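Local coordinates for protein pantothenate synthetase (PDB 3N8H) that probably catalyses the ATP-dependent condensation of (R)-pantoate with beta-alanine to (R)-pantothenate, passing through a pantoyl-adenylate intermediate, at residues P144-L149 against K172-P177; Q23-F28 against S48-V53; T72-L77 against N191-S196. All coordinates share one frame; numbering follows the deposited sequence.

Contact 1 (P144-L149 against K172-P177); sequences PNNLYL and KIIVCP. With AMP (adenosine monophosphate), chain D.
Ile174 CD1 lies over one face of the Tyr148 ring, 4.1 Å from the ring centroid of Tyr148 and 22° off the normal, a CH-pi contact displaced toward the rim. Cys176 comes to the ring edge instead, its SG near the ring plane and 4.3 Å from Tyr148 CD1. Tyr148 and Ile174 lie side by side because they are paired in register on neighbouring parallel strands, and Ile174 CB touches Tyr148 CD1 at 3.5 Å. A turn at chi2 of Ile174 (73°) brings its CD1 over the ring and against Asn146 CB. On the same side of the sheet as Tyr148 and Ile174, Lys172 curls at chi3 and chi4 so that its NZ reaches Asn146 OD1 at 3.0 Å, tilted from the carbonyl plane. Tyr148 OH leads on to helix 37-49, where it bonds Glu49. The opposite side of the sheet, with Leu147, Leu149 and Ile173, is aliphatic: Leu149 CD1 is 4.0 Å from Ile173 CG2, packed against helix 154-166, the crossover helix of this beta-alpha-beta unit. Five backbone hydrogen bonds lace the strands from Asn145 to Cys176. Leu149 CA approaches AMP O3' at 3.4 Å, and Pro177 O lies 3.4 Å from AMP C2. The ladder thus places the carboxy ends of both strands beside the nucleotide, whose hydrogen bonds come from neighbours such as Gly150 and Gln179.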
loop_
_atom_site.group_PDB
_atom_site.type_symbol
_atom_site.label_atom_id
_atom_site.label_comp_id
_atom_site.label_asym_id
_atom_site.label_seq_id
_atom_site.Cartn_x
_atom_site.Cartn_y
_atom_site.Cartn_z
ATOM N N PRO A 144 7.983 -0.106 -14.406
ATOM C CA PRO A 144 8.408 0.686 -15.550
ATOM C C PRO A 144 9.392 1.759 -15.129
ATOM O O PRO A 144 9.487 2.097 -13.947
ATOM C CB PRO A 144 7.099 1.343 -16.014
ATOM C CG PRO A 144 6.333 1.523 -14.722
ATOM C CD PRO A 144 6.657 0.301 -13.906
ATOM N N ASN A 145 10.094 2.306 -16.114
ATOM C CA ASN A 145 10.947 3.465 -15.919
ATOM C C ASN A 145 10.134 4.752 -15.947
ATOM O O ASN A 145 10.420 5.698 -15.186
ATOM C CB ASN A 145 12.006 3.522 -17.019
ATOM C CG ASN A 145 12.925 2.329 -16.999
ATOM O OD1 ASN A 145 12.891 1.478 -17.899
ATOM N ND2 ASN A 145 13.761 2.253 -15.970
ATOM N N ASN A 146 9.129 4.781 -16.833
ATOM C CA ASN A 146 8.313 5.971 -17.055
ATOM C C ASN A 146 6.813 5.703 -17.035
ATOM O O ASN A 146 6.322 4.793 -17.704
ATOM C CB ASN A 146 8.674 6.647 -18.375
ATOM C CG ASN A 146 10.110 7.157 -18.391
ATOM O OD1 ASN A 146 10.505 7.978 -17.567
ATOM N ND2 ASN A 146 10.891 6.660 -19.323
ATOM N N LEU A 147 6.095 6.523 -16.275
ATOM C CA LEU A 147 4.639 6.400 -16.161
ATOM C C LEU A 147 3.964 7.618 -16.796
ATOM O O LEU A 147 4.301 8.745 -16.463
ATOM C CB LEU A 147 4.214 6.316 -14.683
ATOM C CG LEU A 147 2.705 6.189 -14.405
ATOM C CD1 LEU A 147 2.135 4.952 -15.079
ATOM C CD2 LEU A 147 2.383 6.193 -12.865
ATOM N N TYR A 148 2.991 7.381 -17.675
ATOM C CA TYR A 148 2.304 8.469 -18.398
ATOM C C TYR A 148 0.858 8.616 -17.912
ATOM O O TYR A 148 0.099 7.645 -17.904
ATOM C CB TYR A 148 2.397 8.245 -19.938
ATOM C CG TYR A 148 3.853 8.242 -20.357
ATOM C CD1 TYR A 148 4.465 9.392 -20.813
ATOM C CD2 TYR A 148 4.630 7.122 -20.176
ATOM C CE1 TYR A 148 5.824 9.420 -21.120
ATOM C CE2 TYR A 148 5.975 7.132 -20.483
ATOM C CZ TYR A 148 6.571 8.277 -20.946
ATOM O OH TYR A 148 7.926 8.247 -21.252
ATOM N N LEU A 149 0.523 9.834 -17.468
ATOM C CA LEU A 149 -0.766 10.154 -16.871
ATOM C C LEU A 149 -1.321 11.419 -17.521
ATOM O O LEU A 149 -0.556 12.314 -17.899
ATOM C CB LEU A 149 -0.625 10.394 -15.353
ATOM C CG LEU A 149 -0.108 9.284 -14.424
ATOM C CD1 LEU A 149 -0.020 9.796 -12.994
ATOM C CD2 LEU A 149 -1.015 8.049 -14.497
ATOM N N LYS A 172 9.625 7.512 -13.137
ATOM C CA LYS A 172 9.368 8.915 -13.394
ATOM C C LYS A 172 7.911 9.063 -13.838
ATOM O O LYS A 172 7.366 8.186 -14.515
ATOM C CB LYS A 172 10.323 9.449 -14.461
ATOM C CG LYS A 172 10.122 10.907 -14.789
ATOM C CD LYS A 172 11.427 11.572 -15.221
ATOM C CE LYS A 172 11.442 11.881 -16.715
ATOM N NZ LYS A 172 11.827 10.704 -17.551
ATOM N N ILE A 173 7.276 10.155 -13.433
ATOM C CA ILE A 173 5.901 10.435 -13.867
ATOM C C ILE A 173 5.860 11.578 -14.877
ATOM O O ILE A 173 6.326 12.676 -14.595
ATOM C CB ILE A 173 4.994 10.733 -12.676
ATOM C CG1 ILE A 173 4.764 9.436 -11.899
ATOM C CG2 ILE A 173 3.645 11.333 -13.130
ATOM C CD1 ILE A 173 4.489 9.642 -10.456
ATOM N N ILE A 174 5.301 11.291 -16.052
ATOM C CA ILE A 174 5.134 12.260 -17.128
ATOM C C ILE A 174 3.641 12.643 -17.252
ATOM O O ILE A 174 2.811 11.800 -17.576
ATOM C CB ILE A 174 5.613 11.672 -18.477
ATOM C CG1 ILE A 174 7.076 11.204 -18.383
ATOM C CG2 ILE A 174 5.480 12.719 -19.584
ATOM C CD1 ILE A 174 7.269 9.927 -17.568
ATOM N N VAL A 175 3.308 13.902 -16.966
ATOM C CA VAL A 175 1.927 14.390 -17.093
ATOM C C VAL A 175 1.678 14.963 -18.489
ATOM O O VAL A 175 2.499 15.722 -19.003
ATOM C CB VAL A 175 1.626 15.475 -16.035
ATOM C CG1 VAL A 175 0.155 15.863 -16.071
ATOM C CG2 VAL A 175 2.011 14.954 -14.662
ATOM N N CYS A 176 0.537 14.623 -19.082
ATOM C CA CYS A 176 0.262 14.943 -20.476
ATOM C C CYS A 176 -1.014 15.772 -20.628
ATOM O O CYS A 176 -1.968 15.545 -19.902
ATOM C CB CYS A 176 0.137 13.641 -21.282
ATOM S SG CYS A 176 1.640 12.598 -21.244
ATOM N N PRO A 177 -1.036 16.696 -21.607
ATOM C CA PRO A 177 -2.099 17.684 -21.783
ATOM C C PRO A 177 -3.401 17.004 -22.128
ATOM O O PRO A 177 -3.420 15.989 -22.827
ATOM C CB PRO A 177 -1.642 18.508 -23.005
ATOM C CG PRO A 177 -0.258 18.150 -23.253
ATOM C CD PRO A 177 -0.020 16.789 -22.672
HETATM P P AMP D . -8.959 6.183 -17.890
HETATM O O1P AMP D . -8.850 5.062 -18.919
HETATM O O2P AMP D . -10.040 7.194 -18.119
HETATM O O3P AMP D . -8.909 5.696 -16.488
HETATM O "O5'" AMP D . -7.646 7.080 -18.210
HETATM C "C5'" AMP D . -6.353 6.506 -18.408
HETATM C "C4'" AMP D . -5.313 7.593 -18.516
HETATM O "O4'" AMP D . -5.626 8.433 -19.674
HETATM C "C3'" AMP D . -5.246 8.528 -17.296
HETATM O "O3'" AMP D . -3.890 8.959 -17.089
HETATM C "C2'" AMP D . -6.096 9.707 -17.751
HETATM O "O2'" AMP D . -5.870 10.936 -17.079
HETATM C "C1'" AMP D . -5.739 9.778 -19.234
HETATM N N9 AMP D . -6.733 10.521 -20.017
HETATM C C8 AMP D . -8.070 10.310 -20.007
HETATM N N7 AMP D . -8.699 11.204 -20.820
HETATM C C5 AMP D . -7.749 12.022 -21.338
HETATM C C6 AMP D . -7.737 13.174 -22.265
HETATM N N6 AMP D . -8.896 13.627 -22.772
HETATM N N1 AMP D . -6.563 13.753 -22.575
HETATM C C2 AMP D . -5.414 13.292 -22.025
HETATM N N3 AMP D . -5.343 12.242 -21.179
HETATM C C4 AMP D . -6.462 11.570 -20.805
#

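Contact 2 (Q23-F28 against S48-V53)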
loop_
_atom_site.group_PDB
_atom_site.type_symbol
_atom_site.label_atom_id
_atom_site.label_comp_id
_atom_site.label_asym_id
_atom_site.label_seq_id
_atom_site.Cartn_x
_atom_site.Cartn_y
_atom_site.Cartn_z
ATOM N N GLN A 23 18.909 -2.289 -20.359
ATOM C CA GLN A 23 19.211 -1.237 -21.325
ATOM C C GLN A 23 17.941 -0.599 -21.875
ATOM O O GLN A 23 17.951 0.541 -22.333
ATOM C CB GLN A 23 20.020 -1.820 -22.486
ATOM C CG GLN A 23 21.136 -2.759 -22.048
ATOM C CD GLN A 23 22.065 -2.112 -21.045
ATOM O OE1 GLN A 23 22.090 -0.886 -20.904
ATOM N NE2 GLN A 23 22.838 -2.930 -20.338
ATOM N N GLN A 24 16.848 -1.351 -21.826
ATOM C CA GLN A 24 15.601 -0.940 -22.457
ATOM C C GLN A 24 14.751 -0.097 -21.512
ATOM O O GLN A 24 14.337 -0.564 -20.461
ATOM C CB GLN A 24 14.826 -2.169 -22.949
ATOM C CG GLN A 24 15.539 -2.911 -24.077
ATOM C CD GLN A 24 14.758 -4.105 -24.585
ATOM O OE1 GLN A 24 14.536 -4.249 -25.788
ATOM N NE2 GLN A 24 14.330 -4.967 -23.669
ATOM N N LYS A 25 14.530 1.157 -21.893
ATOM C CA LYS A 25 13.636 2.036 -21.157
ATOM C C LYS A 25 12.214 1.530 -21.337
ATOM O O LYS A 25 11.764 1.315 -22.466
ATOM C CB LYS A 25 13.733 3.466 -21.680
ATOM C CG LYS A 25 15.103 4.095 -21.534
ATOM C CD LYS A 25 15.000 5.466 -20.863
ATOM C CE LYS A 25 14.345 5.353 -19.482
ATOM N NZ LYS A 25 14.276 6.653 -18.730
ATOM N N ILE A 26 11.513 1.337 -20.223
ATOM C CA ILE A 26 10.135 0.863 -20.255
ATOM C C ILE A 26 9.167 1.996 -19.929
ATOM O O ILE A 26 9.273 2.641 -18.876
ATOM C CB ILE A 26 9.918 -0.272 -19.256
ATOM C CG1 ILE A 26 10.998 -1.341 -19.427
ATOM C CG2 ILE A 26 8.513 -0.863 -19.417
ATOM C CD1 ILE A 26 10.777 -2.578 -18.593
ATOM N N GLY A 27 8.229 2.236 -20.836
ATOM C CA GLY A 27 7.147 3.179 -20.591
ATOM C C GLY A 27 5.819 2.477 -20.339
ATOM O O GLY A 27 5.480 1.489 -20.998
ATOM N N PHE A 28 5.060 2.982 -19.380
ATOM C CA PHE A 28 3.826 2.312 -18.992
ATOM C C PHE A 28 2.628 3.251 -19.079
ATOM O O PHE A 28 2.653 4.352 -18.533
ATOM C CB PHE A 28 3.957 1.750 -17.574
ATOM C CG PHE A 28 2.671 1.142 -17.030
ATOM C CD1 PHE A 28 2.294 1.351 -15.708
ATOM C CD2 PHE A 28 1.846 0.377 -17.842
ATOM C CE1 PHE A 28 1.113 0.798 -15.202
ATOM C CE2 PHE A 28 0.660 -0.192 -17.345
ATOM C CZ PHE A 28 0.301 0.012 -16.031
ATOM N N SER A 48 7.635 7.757 -28.060
ATOM C CA SER A 48 8.707 8.660 -28.460
ATOM C C SER A 48 9.822 8.721 -27.412
ATOM O O SER A 48 10.866 9.322 -27.667
ATOM C CB SER A 48 8.162 10.064 -28.652
ATOM O OG SER A 48 7.897 10.647 -27.388
ATOM N N GLU A 49 9.595 8.103 -26.249
ATOM C CA GLU A 49 10.466 8.261 -25.085
ATOM C C GLU A 49 11.022 6.947 -24.508
ATOM O O GLU A 49 11.799 6.967 -23.549
ATOM C CB GLU A 49 9.723 9.028 -23.968
ATOM C CG GLU A 49 9.798 10.531 -24.110
ATOM C CD GLU A 49 9.222 11.265 -22.915
ATOM O OE1 GLU A 49 8.745 10.599 -21.975
ATOM O OE2 GLU A 49 9.235 12.513 -22.917
ATOM N N ASN A 50 10.620 5.814 -25.073
ATOM C CA ASN A 50 10.982 4.517 -24.497
ATOM C C ASN A 50 11.240 3.451 -25.562
ATOM O O ASN A 50 10.807 3.593 -26.701
ATOM C CB ASN A 50 9.885 4.026 -23.548
ATOM C CG ASN A 50 9.668 4.959 -22.354
ATOM O OD1 ASN A 50 10.283 4.798 -21.284
ATOM N ND2 ASN A 50 8.770 5.912 -22.517
ATOM N N ASP A 51 11.937 2.383 -25.179
ATOM C CA ASP A 51 12.228 1.274 -26.089
ATOM C C ASP A 51 11.089 0.263 -26.036
ATOM O O ASP A 51 10.787 -0.417 -27.025
ATOM C CB ASP A 51 13.530 0.576 -25.696
ATOM C CG ASP A 51 14.713 1.519 -25.656
ATOM O OD1 ASP A 51 15.120 1.997 -26.729
ATOM O OD2 ASP A 51 15.242 1.780 -24.551
ATOM N N VAL A 52 10.463 0.171 -24.868
ATOM C CA VAL A 52 9.361 -0.754 -24.656
ATOM C C VAL A 52 8.186 -0.001 -24.054
ATOM O O VAL A 52 8.329 0.704 -23.050
ATOM C CB VAL A 52 9.760 -1.895 -23.720
ATOM C CG1 VAL A 52 8.639 -2.919 -23.600
ATOM C CG2 VAL A 52 11.050 -2.543 -24.201
ATOM N N VAL A 53 7.025 -0.131 -24.684
ATOM C CA VAL A 53 5.814 0.480 -24.151
ATOM C C VAL A 53 4.843 -0.621 -23.792
ATOM O O VAL A 53 4.612 -1.567 -24.573
ATOM C CB VAL A 53 5.157 1.493 -25.146
ATOM C CG1 VAL A 53 3.825 2.060 -24.580
ATOM C CG2 VAL A 53 6.114 2.622 -25.442
#
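Lys25 O is gripped by two successive backbone amides, Val52 N at 3.0 Å and Asp51 N at 2.9 Å. The bond from Val52 is the straighter, its N-H pointing at the oxygen nearly in line with the C=O, whereas that from Asp51 is bent to 137° and comes in tilted from the carbonyl plane. This is where the strands of a Rossmann-type beta-alpha-beta unit, 26-31 and 52-57 with helix 37-49 between them, begin to pair in parallel. Asp51 also holds the other polar backbone atom of the same residue: its OD2 accepts from Lys25 N at 2.8 Å through the anti lone pair. With Asp51 CG set beside its own backbone N (chi1 -57°), the carboxylate swings toward segment 23-28, and the main chain of Lys25 is held at both its N and its O where the ladder begins. The next rung is Gly27 N to Val52 O, 2.7 Å and nearly straight.

Asn50 lays its amide against Gly27, which has no side chain to keep it off; ND2 of Asn50 comes within 3.7 Å of Gly27 CA. That amide is anchored elsewhere, OD1 by Asn146 of strand 146-150 and ND2 by Tyr148 and by Ala46 O of helix 37-49. On the side of Ile26 and Val52, one methyl of Val52, CG2, rests 4.0 Å from Gln24 CB as the two side chains pass at a slant. Across the last pair, Val53 CA offers a C-H to Gly27 O at 3.3 Å.

Contact 3 (T72-L77 against N191-S196); sequences TYPNQL and NKNLTS
Pro74 and Lys192 mark the nearest approach of the two backbones, 7.0 Å from CA to CA, with an irregular run leading to the helix N-cap at Gln76 on one side and a 3-10 turn at 191-193 on the other. Side chains therefore span the gap, and the hydrogen bond runs from the Asn193 amide to the backbone oxygen of Thr72, ND2 of Asn193 to Thr72 O, 3.2 Å long with an angle of 162° at the hydrogen. The oxygen lies close to the amide plane of Asn193, but the donor sits well above the carbonyl plane of Thr72, so no lone pair is addressed directly. Asn193 CG stands beside its backbone N (chi1 -76°), which turns the amide toward segment 72-77.

The Pro74 ring packs beside this amide, Pro74 CD being 3.9 Å from Asn193 ND2. Its CD also rests over one face of the neighbouring Tyr73 ring, which in turn meets Phe64 edge to face. The contact joins the turn between helices 67-72 and 77-86, part of the Rossmann-like half of the enzyme, to the chain just past Leu187-Arg190, a predicted ATP-binding run whose sequence is consistent with the KMSKS-like signature of this family. Asn193 leans as well on Val250 of the antiparallel sheet. Lys192 reaches across at about a right angle to Gln76, while its aliphatic part passes Pro74, with Lys192 CD 4.2 Å from Pro74 CB. Lys192 NZ makes a weak hydrogen bond to the carbonyl oxygen of Ala34.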
loop_
_atom_site.group_PDB
_atom_site.type_symbol
_atom_site.label_atom_id
_atom_site.label_comp_id
_atom_site.label_asym_id
_atom_site.label_seq_id
_atom_site.Cartn_x
_atom_site.Cartn_y
_atom_site.Cartn_z
ATOM N N THR A 72 -22.280 -0.184 -16.751
ATOM C CA THR A 72 -22.330 0.406 -18.074
ATOM C C THR A 72 -20.977 0.872 -18.603
ATOM O O THR A 72 -20.904 1.365 -19.722
ATOM C CB THR A 72 -23.277 1.630 -18.080
ATOM O OG1 THR A 72 -22.818 2.592 -17.112
ATOM C CG2 THR A 72 -24.726 1.209 -17.756
ATOM N N TYR A 73 -19.908 0.748 -17.815
ATOM C CA TYR A 73 -18.634 1.304 -18.264
ATOM C C TYR A 73 -18.262 0.740 -19.641
ATOM O O TYR A 73 -18.423 -0.454 -19.889
ATOM C CB TYR A 73 -17.508 1.029 -17.262
ATOM C CG TYR A 73 -16.317 1.910 -17.573
ATOM C CD1 TYR A 73 -16.308 3.244 -17.188
ATOM C CD2 TYR A 73 -15.239 1.426 -18.317
ATOM C CE1 TYR A 73 -15.234 4.071 -17.488
ATOM C CE2 TYR A 73 -14.157 2.244 -18.623
ATOM C CZ TYR A 73 -14.159 3.569 -18.210
ATOM O OH TYR A 73 -13.085 4.387 -18.509
ATOM N N PRO A 74 -17.793 1.600 -20.559
ATOM C CA PRO A 74 -17.670 1.071 -21.933
ATOM C C PRO A 74 -16.684 -0.079 -22.071
ATOM O O PRO A 74 -15.588 -0.090 -21.476
ATOM C CB PRO A 74 -17.209 2.292 -22.742
ATOM C CG PRO A 74 -17.768 3.461 -21.988
ATOM C CD PRO A 74 -17.707 3.070 -20.514
ATOM N N ASN A 75 -17.067 -1.048 -22.891
ATOM C CA ASN A 75 -16.269 -2.242 -23.097
ATOM C C ASN A 75 -16.142 -2.519 -24.599
ATOM O O ASN A 75 -17.155 -2.627 -25.283
ATOM C CB ASN A 75 -16.924 -3.424 -22.380
ATOM C CG ASN A 75 -16.229 -4.721 -22.660
ATOM O OD1 ASN A 75 -15.394 -5.175 -21.871
ATOM N ND2 ASN A 75 -16.548 -5.327 -23.800
ATOM N N GLN A 76 -14.906 -2.613 -25.099
ATOM C CA GLN A 76 -14.631 -2.838 -26.533
ATOM C C GLN A 76 -13.199 -3.354 -26.763
ATOM O O GLN A 76 -12.373 -2.700 -27.417
ATOM C CB GLN A 76 -14.854 -1.540 -27.315
ATOM C CG GLN A 76 -14.208 -0.338 -26.652
ATOM C CD GLN A 76 -14.197 0.898 -27.523
ATOM O OE1 GLN A 76 -13.139 1.342 -27.976
ATOM N NE2 GLN A 76 -15.365 1.475 -27.744
ATOM N N LEU A 77 -12.912 -4.529 -26.218
ATOM C CA LEU A 77 -11.549 -5.059 -26.199
ATOM C C LEU A 77 -10.983 -5.266 -27.613
ATOM O O LEU A 77 -9.815 -4.946 -27.883
ATOM C CB LEU A 77 -11.499 -6.363 -25.384
ATOM C CG LEU A 77 -10.176 -7.125 -25.259
ATOM C CD1 LEU A 77 -9.024 -6.253 -24.712
ATOM C CD2 LEU A 77 -10.366 -8.394 -24.408
ATOM N N ASN A 191 -17.795 9.192 -22.527
ATOM C CA ASN A 191 -18.422 9.934 -23.620
ATOM C C ASN A 191 -19.142 8.981 -24.582
ATOM O O ASN A 191 -20.079 9.387 -25.280
ATOM C CB ASN A 191 -17.388 10.736 -24.447
ATOM C CG ASN A 191 -16.872 11.988 -23.737
ATOM O OD1 ASN A 191 -17.134 12.212 -22.554
ATOM N ND2 ASN A 191 -16.122 12.807 -24.473
ATOM N N LYS A 192 -18.670 7.732 -24.664
ATOM C CA LYS A 192 -19.264 6.779 -25.612
ATOM C C LYS A 192 -20.687 6.422 -25.184
ATOM O O LYS A 192 -21.451 5.868 -25.962
ATOM C CB LYS A 192 -18.405 5.515 -25.773
ATOM C CG LYS A 192 -17.042 5.783 -26.419
ATOM C CD LYS A 192 -15.948 4.896 -25.844
ATOM C CE LYS A 192 -14.567 5.507 -26.076
ATOM N NZ LYS A 192 -13.701 4.585 -26.841
ATOM N N ASN A 193 -21.026 6.756 -23.940
ATOM C CA ASN A 193 -22.354 6.491 -23.405
ATOM C C ASN A 193 -23.318 7.645 -23.646
ATOM O O ASN A 193 -24.509 7.532 -23.367
ATOM C CB ASN A 193 -22.277 6.144 -21.913
ATOM C CG ASN A 193 -21.764 4.728 -21.675
ATOM O OD1 ASN A 193 -21.725 3.907 -22.602
ATOM N ND2 ASN A 193 -21.359 4.439 -20.442
ATOM N N LEU A 194 -22.801 8.747 -24.188
ATOM C CA LEU A 194 -23.646 9.902 -24.498
ATOM C C LEU A 194 -24.446 9.696 -25.774
ATOM O O LEU A 194 -23.895 9.289 -26.807
ATOM C CB LEU A 194 -22.802 11.157 -24.682
ATOM C CG LEU A 194 -21.958 11.673 -23.521
ATOM C CD1 LEU A 194 -21.008 12.772 -24.063
ATOM C CD2 LEU A 194 -22.857 12.191 -22.397
ATOM N N THR A 195 -25.739 9.997 -25.713
ATOM C CA THR A 195 -26.558 9.991 -26.911
ATOM C C THR A 195 -26.217 11.215 -27.753
ATOM O O THR A 195 -25.419 12.063 -27.347
ATOM C CB THR A 195 -28.067 10.028 -26.584
ATOM O OG1 THR A 195 -28.398 11.300 -26.009
ATOM C CG2 THR A 195 -28.438 8.902 -25.615
ATOM N N SER A 196 -26.844 11.304 -28.922
ATOM C CA SER A 196 -26.658 12.439 -29.816
ATOM C C SER A 196 -27.076 13.767 -29.178
ATOM O O SER A 196 -26.370 14.776 -29.313
ATOM C CB SER A 196 -27.424 12.214 -31.118
ATOM O OG SER A 196 -28.741 11.760 -30.844
#

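In the fold
Contacts 1 and 2 belong to one parallel sheet and lie 11 Å apart between centres: strands 26-31 and 146-150 are neighbours in it, so four adjacent strands run 52-57, 26-31, 146-150, 172-176. Along the chain contact 2 is complete well before contact 1 begins, and the two touch through Asn145 with Ile26. Contact 3 stands apart, about 26 Å from contact 1 and 30 Å from contact 2 between centres, on the opposite side of the chain's centre from contact 1; the loop it closes, from 77 to 191, contains contact 1. Contacts 1 and 2 thus account for two of the strand pairings in the six-stranded sheet of the Rossmann-like fold, with AMP at contact 1, while contact 3 joins surface loops near the nucleotide pocket.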